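Long-range contacts in F-BAR domain only protein 1 (Danio rerio, PDB 5JP2), which binds an Eps15 peptide through its mu homology domain and probably acts in an early step of clathrin-mediated endocytosis: residues 24-29 against 274-279; 42-47 against 132-137; 178-183 against 244-249. All coordinates share one frame; numbering follows the deposited sequence.

From the N terminus, strand 17-31 is the first to be engaged: interaction 1 pairs its residues 24-29 with 274-279 near the C terminus, closing a loop of 244 residues around most of the mu homology domain. The other two contacts nest inside that loop. Interaction 2 closes first, when 132-137 returns to 42-47; interaction 3, of 178-183 with 244-249, follows in series. All three lie in one mixed sheet. Strand 39-52 carries interaction 2 to one side of the central parallel pair, where the Tyr-133 to Glu-25 hydrogen bond ties it to interaction 1, and strand 242-250 carries interaction 3 to the other side. The centres of interactions 2 and 3 are about 20 Å apart.

Interaction 1: 24-29 against 274-279; sequences TEYINA and RFATGK
Arg-274 pairs with Thr-24 where strands 17-31 and 266-283 run parallel in the mixed sheet of the mu homology domain. The CG of Arg-274 stands between its backbone N and carbonyl carbon (chi1 59°), and the extended chain beyond it lies alongside Thr-24. Arg-274 NE donates to Thr-24 OG1 (3.2 Å) from the guanidinium edge, nearly in its plane. Its NH2 is hydrogen-bonded to the backbone of the bound Eps15 peptide, and an aromatic peptide side chain makes a cation-pi contact with it. Phe-275 CB meets Glu-25 CB at 4.2 Å on the opposite face. Ala-276 returns to the Thr-24 face: its CB touches Tyr-26 CE1 (3.9 Å), while its N and O bond to Glu-25 O and Ile-27 N. Thr-24 and Ala-276 also pack on an aromatic side chain of the peptide, making this face part of the peptide-binding surface. Thr-277 lies beside Ile-27 and turns its OG1 to Phe-247 N of strand 242-250. At Gly-278 and Lys-279 the chain turns a corner, and Gly-278 N reaches Ile-27 O at 2.8 Å, from above the carbonyl plane. Lys-279 N then makes a weak bond to Asn-28 OD1, and Lys-279 O accepts from Ala-29 N at 3.0 Å.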
loop_
_atom_site.group_PDB
_atom_site.type_symbol
_atom_site.label_atom_id
_atom_site.label_comp_id
_atom_site.label_asym_id
_atom_site.label_seq_id
_atom_site.Cartn_x
_atom_site.Cartn_y
_atom_site.Cartn_z
ATOM N N THR B 24 4.926 1.536 -2.249
ATOM C CA THR B 24 3.502 1.815 -2.135
ATOM C C THR B 24 2.723 0.552 -2.472
ATOM O O THR B 24 2.981 -0.076 -3.493
ATOM C CB THR B 24 3.109 2.944 -3.069
ATOM O OG1 THR B 24 3.948 4.063 -2.806
ATOM C CG2 THR B 24 1.691 3.345 -2.848
ATOM N N GLU B 25 1.795 0.164 -1.608
ATOM C CA GLU B 25 1.067 -1.080 -1.799
ATOM C C GLU B 25 -0.425 -0.882 -1.589
ATOM O O GLU B 25 -0.831 -0.212 -0.648
ATOM C CB GLU B 25 1.597 -2.168 -0.867
ATOM C CG GLU B 25 2.926 -2.683 -1.303
ATOM C CD GLU B 25 3.405 -3.848 -0.508
ATOM O OE1 GLU B 25 2.693 -4.284 0.394
ATOM O OE2 GLU B 25 4.516 -4.325 -0.772
ATOM N N TYR B 26 -1.230 -1.431 -2.490
ATOM C CA TYR B 26 -2.676 -1.487 -2.337
ATOM C C TYR B 26 -3.131 -2.927 -2.140
ATOM O O TYR B 26 -2.582 -3.855 -2.728
ATOM C CB TYR B 26 -3.393 -0.889 -3.535
ATOM C CG TYR B 26 -3.195 0.581 -3.647
ATOM C CD1 TYR B 26 -4.030 1.463 -2.992
ATOM C CD2 TYR B 26 -2.155 1.094 -4.390
ATOM C CE1 TYR B 26 -3.831 2.818 -3.090
ATOM C CE2 TYR B 26 -1.954 2.435 -4.498
ATOM C CZ TYR B 26 -2.787 3.296 -3.848
ATOM O OH TYR B 26 -2.575 4.645 -3.971
ATOM N N ILE B 27 -4.136 -3.120 -1.298
ATOM C CA ILE B 27 -4.591 -4.460 -0.985
ATOM C C ILE B 27 -6.085 -4.576 -1.247
ATOM O O ILE B 27 -6.881 -3.755 -0.781
ATOM C CB ILE B 27 -4.231 -4.872 0.457
ATOM C CG1 ILE B 27 -4.678 -6.312 0.706
ATOM C CG2 ILE B 27 -4.786 -3.902 1.479
ATOM C CD1 ILE B 27 -4.105 -6.946 1.920
ATOM N N ASN B 28 -6.451 -5.588 -2.018
ATOM C CA ASN B 28 -7.831 -5.970 -2.238
ATOM C C ASN B 28 -8.068 -7.282 -1.512
ATOM O O ASN B 28 -7.200 -8.149 -1.484
ATOM C CB ASN B 28 -8.136 -6.128 -3.724
ATOM C CG ASN B 28 -8.217 -4.812 -4.447
ATOM O OD1 ASN B 28 -8.444 -3.776 -3.851
ATOM N ND2 ASN B 28 -8.103 -4.862 -5.750
ATOM N N ALA B 29 -9.224 -7.423 -0.893
ATOM C CA ALA B 29 -9.484 -8.651 -0.164
ATOM C C ALA B 29 -10.973 -8.948 -0.201
ATOM O O ALA B 29 -11.792 -8.048 -0.373
ATOM C CB ALA B 29 -8.989 -8.566 1.281
ATOM N N ARG B 274 4.206 2.888 2.437
ATOM C CA ARG B 274 2.810 3.218 2.663
ATOM C C ARG B 274 1.903 2.183 2.014
ATOM O O ARG B 274 2.237 1.594 0.988
ATOM C CB ARG B 274 2.467 4.605 2.135
ATOM C CG ARG B 274 2.726 4.786 0.673
ATOM C CD ARG B 274 2.435 6.207 0.242
ATOM N NE ARG B 274 2.457 6.354 -1.209
ATOM C CZ ARG B 274 2.098 7.456 -1.848
ATOM N NH1 ARG B 274 1.688 8.508 -1.165
ATOM N NH2 ARG B 274 2.147 7.505 -3.171
ATOM N N PHE B 275 0.753 1.949 2.633
ATOM C CA PHE B 275 -0.209 1.051 2.039
ATOM C C PHE B 275 -1.620 1.546 2.297
ATOM O O PHE B 275 -1.867 2.332 3.207
ATOM C CB PHE B 275 -0.009 -0.374 2.541
ATOM C CG PHE B 275 -0.153 -0.538 4.016
ATOM C CD1 PHE B 275 -1.404 -0.553 4.609
ATOM C CD2 PHE B 275 0.952 -0.735 4.808
ATOM C CE1 PHE B 275 -1.541 -0.736 5.957
ATOM C CE2 PHE B 275 0.822 -0.922 6.157
ATOM C CZ PHE B 275 -0.423 -0.922 6.733
ATOM N N ALA B 276 -2.544 1.077 1.470
ATOM C CA ALA B 276 -3.934 1.475 1.579
ATOM C C ALA B 276 -4.823 0.351 1.067
ATOM O O ALA B 276 -4.405 -0.487 0.273
ATOM C CB ALA B 276 -4.212 2.758 0.803
ATOM N N THR B 277 -6.068 0.363 1.522
ATOM C CA THR B 277 -7.050 -0.569 1.008
ATOM C C THR B 277 -7.503 -0.139 -0.376
ATOM O O THR B 277 -7.645 1.045 -0.663
ATOM C CB THR B 277 -8.275 -0.652 1.911
ATOM O OG1 THR B 277 -8.763 0.652 2.182
ATOM C CG2 THR B 277 -7.967 -1.337 3.168
ATOM N N GLY B 278 -7.707 -1.114 -1.235
ATOM C CA GLY B 278 -8.499 -0.924 -2.423
ATOM C C GLY B 278 -9.924 -1.327 -2.084
ATOM O O GLY B 278 -10.554 -0.732 -1.209
ATOM N N LYS B 279 -10.476 -2.249 -2.853
ATOM C CA LYS B 279 -11.708 -2.922 -2.472
ATOM C C LYS B 279 -11.397 -4.001 -1.445
ATOM O O LYS B 279 -10.746 -4.997 -1.762
ATOM C CB LYS B 279 -12.376 -3.497 -3.716
ATOM C CG LYS B 279 -13.785 -3.984 -3.508
ATOM C CD LYS B 279 -14.426 -4.398 -4.831
ATOM C CE LYS B 279 -13.758 -5.631 -5.403
ATOM N NZ LYS B 279 -14.235 -5.947 -6.773
#

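Interaction 2: 42-47 against 132-137; sequences KITGDL and KYQASS
Tyr-133 lays its ring over Gly-45, the tight spot where strands 39-52 and 125-137 run antiparallel in the large sheet of the mu homology domain. Gly-45 CA stands 3.7 Å from the ring centroid, 18° off the ring normal, in a CH-pi contact offset toward the rim. The tyrosine CG sits between its own backbone N and carbonyl carbon (chi1 60°), which folds the ring across the neighbouring strand. Gly-45 and Tyr-133 form a hydrogen-bonded pair, as do Ile-43 and Ala-135; in the latter, Ile-43 N meets Ala-135 O at 2.7 Å and nearly straight. On this buried face Ile-43 CB and Ala-135 CB are 4.3 Å apart. Tyr-133 OH is hydrogen-bonded to Glu-25 OE2 on strand 17-31. With an alanine in place of this tyrosine, the ring over Gly-45 CA would be gone, which is likely to open a gap there and leave Glu-25 OE2 without one of its hydrogen-bonding partners.

The other face, with Lys-42, Asp-46, Lys-132 and Gln-134, is more exposed and looser. Lys-42 CD passes Gln-134 NE2 at 3.7 Å as the two chains cross obliquely. Lys-132, bent at chi2 (-59°), runs beside Asp-46 and brings NZ to OD2 at 2.8 Å, from above the carboxylate plane. CH-pi and apolar contacts and the Tyr-133 to Glu-25 bond thus hold the inner face, whereas the outer one relies on a salt bridge that water would probably weaken.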
loop_
_atom_site.group_PDB
_atom_site.type_symbol
_atom_site.label_atom_id
_atom_site.label_comp_id
_atom_site.label_asym_id
_atom_site.label_seq_id
_atom_site.Cartn_x
_atom_site.Cartn_y
_atom_site.Cartn_z
ATOM N N LYS B 42 -5.285 -9.879 -2.753
ATOM C CA LYS B 42 -4.395 -9.412 -3.816
ATOM C C LYS B 42 -3.716 -8.100 -3.420
ATOM O O LYS B 42 -4.382 -7.086 -3.206
ATOM C CB LYS B 42 -5.143 -9.215 -5.138
ATOM C CG LYS B 42 -4.192 -8.919 -6.298
ATOM C CD LYS B 42 -4.883 -8.718 -7.627
ATOM C CE LYS B 42 -5.584 -7.389 -7.688
ATOM N NZ LYS B 42 -5.872 -6.974 -9.073
ATOM N N ILE B 43 -2.392 -8.107 -3.365
ATOM C CA ILE B 43 -1.607 -6.909 -3.097
ATOM C C ILE B 43 -0.935 -6.455 -4.381
ATOM O O ILE B 43 -0.337 -7.261 -5.094
ATOM C CB ILE B 43 -0.568 -7.157 -1.994
ATOM C CG1 ILE B 43 -1.267 -7.574 -0.706
ATOM C CG2 ILE B 43 0.246 -5.918 -1.769
ATOM C CD1 ILE B 43 -0.377 -8.253 0.244
ATOM N N THR B 44 -1.021 -5.167 -4.661
ATOM C CA THR B 44 -0.372 -4.562 -5.808
ATOM C C THR B 44 0.577 -3.471 -5.335
ATOM O O THR B 44 0.198 -2.594 -4.560
ATOM C CB THR B 44 -1.406 -3.991 -6.748
ATOM O OG1 THR B 44 -2.293 -5.045 -7.127
ATOM C CG2 THR B 44 -0.728 -3.474 -7.972
ATOM N N GLY B 45 1.816 -3.535 -5.787
ATOM C CA GLY B 45 2.821 -2.640 -5.259
ATOM C C GLY B 45 3.576 -1.901 -6.332
ATOM O O GLY B 45 3.642 -2.326 -7.484
ATOM N N ASP B 46 4.199 -0.806 -5.907
ATOM C CA ASP B 46 4.985 0.060 -6.765
ATOM C C ASP B 46 6.250 0.494 -6.035
ATOM O O ASP B 46 6.185 0.912 -4.883
ATOM C CB ASP B 46 4.183 1.281 -7.182
ATOM C CG ASP B 46 5.065 2.396 -7.681
ATOM O OD1 ASP B 46 5.370 3.296 -6.876
ATOM O OD2 ASP B 46 5.468 2.382 -8.862
ATOM N N LEU B 47 7.390 0.409 -6.703
ATOM C CA LEU B 47 8.653 0.921 -6.184
ATOM C C LEU B 47 9.096 2.135 -6.982
ATOM O O LEU B 47 9.350 2.035 -8.180
ATOM C CB LEU B 47 9.735 -0.148 -6.222
ATOM C CG LEU B 47 11.132 0.271 -5.780
ATOM C CD1 LEU B 47 11.161 0.701 -4.336
ATOM C CD2 LEU B 47 12.087 -0.870 -5.993
ATOM N N LYS B 132 6.741 -2.612 -10.790
ATOM C CA LYS B 132 5.395 -2.980 -10.379
ATOM C C LYS B 132 5.413 -4.445 -9.974
ATOM O O LYS B 132 6.197 -5.227 -10.502
ATOM C CB LYS B 132 4.376 -2.778 -11.491
ATOM C CG LYS B 132 4.442 -1.441 -12.151
ATOM C CD LYS B 132 4.223 -0.310 -11.194
ATOM C CE LYS B 132 3.923 0.963 -11.959
ATOM N NZ LYS B 132 3.774 2.134 -11.065
ATOM N N TYR B 133 4.565 -4.824 -9.027
ATOM C CA TYR B 133 4.577 -6.203 -8.570
ATOM C C TYR B 133 3.242 -6.555 -7.932
ATOM O O TYR B 133 2.428 -5.689 -7.626
ATOM C CB TYR B 133 5.749 -6.475 -7.613
ATOM C CG TYR B 133 5.782 -5.652 -6.360
ATOM C CD1 TYR B 133 6.333 -4.388 -6.357
ATOM C CD2 TYR B 133 5.260 -6.136 -5.179
ATOM C CE1 TYR B 133 6.365 -3.631 -5.213
ATOM C CE2 TYR B 133 5.282 -5.383 -4.035
ATOM C CZ TYR B 133 5.845 -4.131 -4.056
ATOM O OH TYR B 133 5.870 -3.375 -2.917
ATOM N N GLN B 134 3.030 -7.854 -7.751
ATOM C CA GLN B 134 1.730 -8.403 -7.404
ATOM C C GLN B 134 1.916 -9.581 -6.473
ATOM O O GLN B 134 2.848 -10.361 -6.642
ATOM C CB GLN B 134 0.998 -8.857 -8.663
ATOM C CG GLN B 134 -0.479 -8.709 -8.645
ATOM C CD GLN B 134 -1.077 -9.076 -9.973
ATOM O OE1 GLN B 134 -0.461 -9.789 -10.762
ATOM N NE2 GLN B 134 -2.277 -8.583 -10.239
ATOM N N ALA B 135 1.035 -9.704 -5.489
ATOM C CA ALA B 135 1.044 -10.856 -4.598
ATOM C C ALA B 135 -0.385 -11.265 -4.293
ATOM O O ALA B 135 -1.211 -10.414 -3.963
ATOM C CB ALA B 135 1.795 -10.552 -3.302
ATOM N N SER B 136 -0.670 -12.557 -4.419
ATOM C CA SER B 136 -2.008 -13.101 -4.246
ATOM C C SER B 136 -1.971 -14.260 -3.278
ATOM O O SER B 136 -0.999 -15.014 -3.244
ATOM C CB SER B 136 -2.598 -13.596 -5.559
ATOM O OG SER B 136 -2.697 -12.560 -6.508
ATOM N N SER B 137 -3.032 -14.407 -2.496
ATOM C CA SER B 137 -3.105 -15.530 -1.580
ATOM C C SER B 137 -4.559 -15.851 -1.275
ATOM O O SER B 137 -5.434 -14.995 -1.385
ATOM C CB SER B 137 -2.339 -15.256 -0.291
ATOM O OG SER B 137 -1.831 -16.462 0.238
#

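Interaction 3: 178-183 against 244-249; sequences SVQVLL and AVQFVG
Gln-180 and Gln-246, and likewise Leu-182 and Ala-244, are the hydrogen-bonded pairs of this antiparallel contact in the mu homology domain. Each pair is closed by two backbone bonds. Between the glutamines both measure 2.9 Å, from Gln-180 N to Gln-246 O and from Gln-246 N to Gln-180 O; the other pair is shorter, with Leu-182 N to Ala-244 O at 2.6 Å. A CA-H...O contact from Val-179 CA to Gln-246 O, at 3.2 Å, extends the contact past the glutamines.

Apolar contacts divide between the two faces. On one, Leu-182 CB meets Ala-244 CB at 4.2 Å, and Leu-182 CD1 lies 4.1 Å from Gln-246 CG, its chain slanting across the glutamine. The leucine CG is opposite its carbonyl carbon and beside its backbone N (chi1 -55°), which puts CD1 within reach of the Gln-246 chain. On the buried face, Val-181 CG2 and Val-245 CG2 are 4.3 Å apart, and Val-179 CG2 rests on Phe-247 CB at 4.0 Å.

In the sheet, strand 206-210 flanks 179-184, with Leu-208 touching both Gln-180 and Leu-182, and strand 266-283 flanks 242-250 through backbone bonds of Val-245 and Phe-247. Strand 145-154 packs against the buried face, setting Leu-145 on Val-245 and Phe-247, while the Phe-247 ring meets that of Tyr-280 edge-to-face.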
loop_
_atom_site.group_PDB
_atom_site.type_symbol
_atom_site.label_atom_id
_atom_site.label_comp_id
_atom_site.label_asym_id
_atom_site.label_seq_id
_atom_site.Cartn_x
_atom_site.Cartn_y
_atom_site.Cartn_z
ATOM N N SER B 178 -7.143 5.907 9.661
ATOM C CA SER B 178 -8.266 6.295 8.806
ATOM C C SER B 178 -9.219 5.122 8.554
ATOM O O SER B 178 -9.691 4.899 7.443
ATOM C CB SER B 178 -7.761 6.880 7.489
ATOM O OG SER B 178 -7.171 8.146 7.695
ATOM N N VAL B 179 -9.520 4.382 9.610
ATOM C CA VAL B 179 -10.308 3.166 9.503
ATOM C C VAL B 179 -11.787 3.514 9.401
ATOM O O VAL B 179 -12.330 4.216 10.252
ATOM C CB VAL B 179 -10.046 2.232 10.689
ATOM C CG1 VAL B 179 -10.791 0.922 10.489
ATOM C CG2 VAL B 179 -8.565 1.981 10.837
ATOM N N GLN B 180 -12.431 3.019 8.353
ATOM C CA GLN B 180 -13.848 3.207 8.105
ATOM C C GLN B 180 -14.487 1.881 7.716
ATOM O O GLN B 180 -13.864 1.043 7.075
ATOM C CB GLN B 180 -14.092 4.202 6.977
ATOM C CG GLN B 180 -13.741 5.621 7.271
ATOM C CD GLN B 180 -14.134 6.532 6.138
ATOM O OE1 GLN B 180 -14.580 6.071 5.097
ATOM N NE2 GLN B 180 -13.982 7.830 6.334
ATOM N N VAL B 181 -15.754 1.722 8.056
ATOM C CA VAL B 181 -16.526 0.558 7.655
ATOM C C VAL B 181 -17.783 1.064 6.983
ATOM O O VAL B 181 -18.503 1.888 7.548
ATOM C CB VAL B 181 -16.877 -0.355 8.839
ATOM C CG1 VAL B 181 -17.722 -1.551 8.363
ATOM C CG2 VAL B 181 -15.625 -0.827 9.500
ATOM N N LEU B 182 -18.045 0.561 5.786
ATOM C CA LEU B 182 -19.123 1.041 4.939
ATOM C C LEU B 182 -20.083 -0.098 4.651
ATOM O O LEU B 182 -19.674 -1.151 4.155
ATOM C CB LEU B 182 -18.569 1.609 3.638
ATOM C CG LEU B 182 -17.527 2.708 3.829
ATOM C CD1 LEU B 182 -16.689 2.879 2.599
ATOM C CD2 LEU B 182 -18.231 3.979 4.149
ATOM N N LEU B 183 -21.345 0.107 4.980
ATOM C CA LEU B 183 -22.415 -0.825 4.640
ATOM C C LEU B 183 -23.414 -0.090 3.757
ATOM O O LEU B 183 -24.090 0.834 4.237
ATOM C CB LEU B 183 -23.089 -1.362 5.898
ATOM C CG LEU B 183 -24.352 -2.191 5.720
ATOM C CD1 LEU B 183 -24.080 -3.462 4.940
ATOM C CD2 LEU B 183 -24.903 -2.514 7.065
ATOM N N ALA B 244 -17.688 -2.882 3.222
ATOM C CA ALA B 244 -16.380 -2.435 2.774
ATOM C C ALA B 244 -15.641 -1.772 3.924
ATOM O O ALA B 244 -16.235 -1.021 4.703
ATOM C CB ALA B 244 -16.503 -1.468 1.601
ATOM N N VAL B 245 -14.349 -2.079 4.035
ATOM C CA VAL B 245 -13.459 -1.495 5.027
ATOM C C VAL B 245 -12.354 -0.719 4.329
ATOM O O VAL B 245 -11.784 -1.174 3.335
ATOM C CB VAL B 245 -12.859 -2.566 5.951
ATOM C CG1 VAL B 245 -12.045 -1.917 7.044
ATOM C CG2 VAL B 245 -13.958 -3.396 6.550
ATOM N N GLN B 246 -12.027 0.436 4.888
ATOM C CA GLN B 246 -10.978 1.300 4.384
ATOM C C GLN B 246 -9.985 1.573 5.495
ATOM O O GLN B 246 -10.374 1.792 6.638
ATOM C CB GLN B 246 -11.563 2.600 3.856
ATOM C CG GLN B 246 -12.591 2.344 2.779
ATOM C CD GLN B 246 -13.161 3.604 2.224
ATOM O OE1 GLN B 246 -13.446 4.538 2.957
ATOM N NE2 GLN B 246 -13.385 3.622 0.927
ATOM N N PHE B 247 -8.706 1.555 5.157
ATOM C CA PHE B 247 -7.682 1.939 6.111
ATOM C C PHE B 247 -6.399 2.248 5.363
ATOM O O PHE B 247 -6.282 2.015 4.160
ATOM C CB PHE B 247 -7.470 0.857 7.180
ATOM C CG PHE B 247 -7.078 -0.494 6.642
ATOM C CD1 PHE B 247 -5.789 -0.736 6.166
ATOM C CD2 PHE B 247 -7.985 -1.543 6.672
ATOM C CE1 PHE B 247 -5.434 -1.979 5.686
ATOM C CE2 PHE B 247 -7.636 -2.794 6.204
ATOM C CZ PHE B 247 -6.345 -3.010 5.717
ATOM N N VAL B 248 -5.410 2.721 6.121
ATOM C CA VAL B 248 -4.160 3.254 5.610
ATOM C C VAL B 248 -3.101 2.852 6.619
ATOM O O VAL B 248 -3.398 2.579 7.778
ATOM C CB VAL B 248 -4.228 4.797 5.433
ATOM C CG1 VAL B 248 -2.872 5.414 5.233
ATOM C CG2 VAL B 248 -5.112 5.160 4.280
ATOM N N GLY B 249 -1.857 2.808 6.173
ATOM C CA GLY B 249 -0.749 2.496 7.048
ATOM C C GLY B 249 0.516 3.117 6.504
ATOM O O GLY B 249 0.566 3.583 5.370
#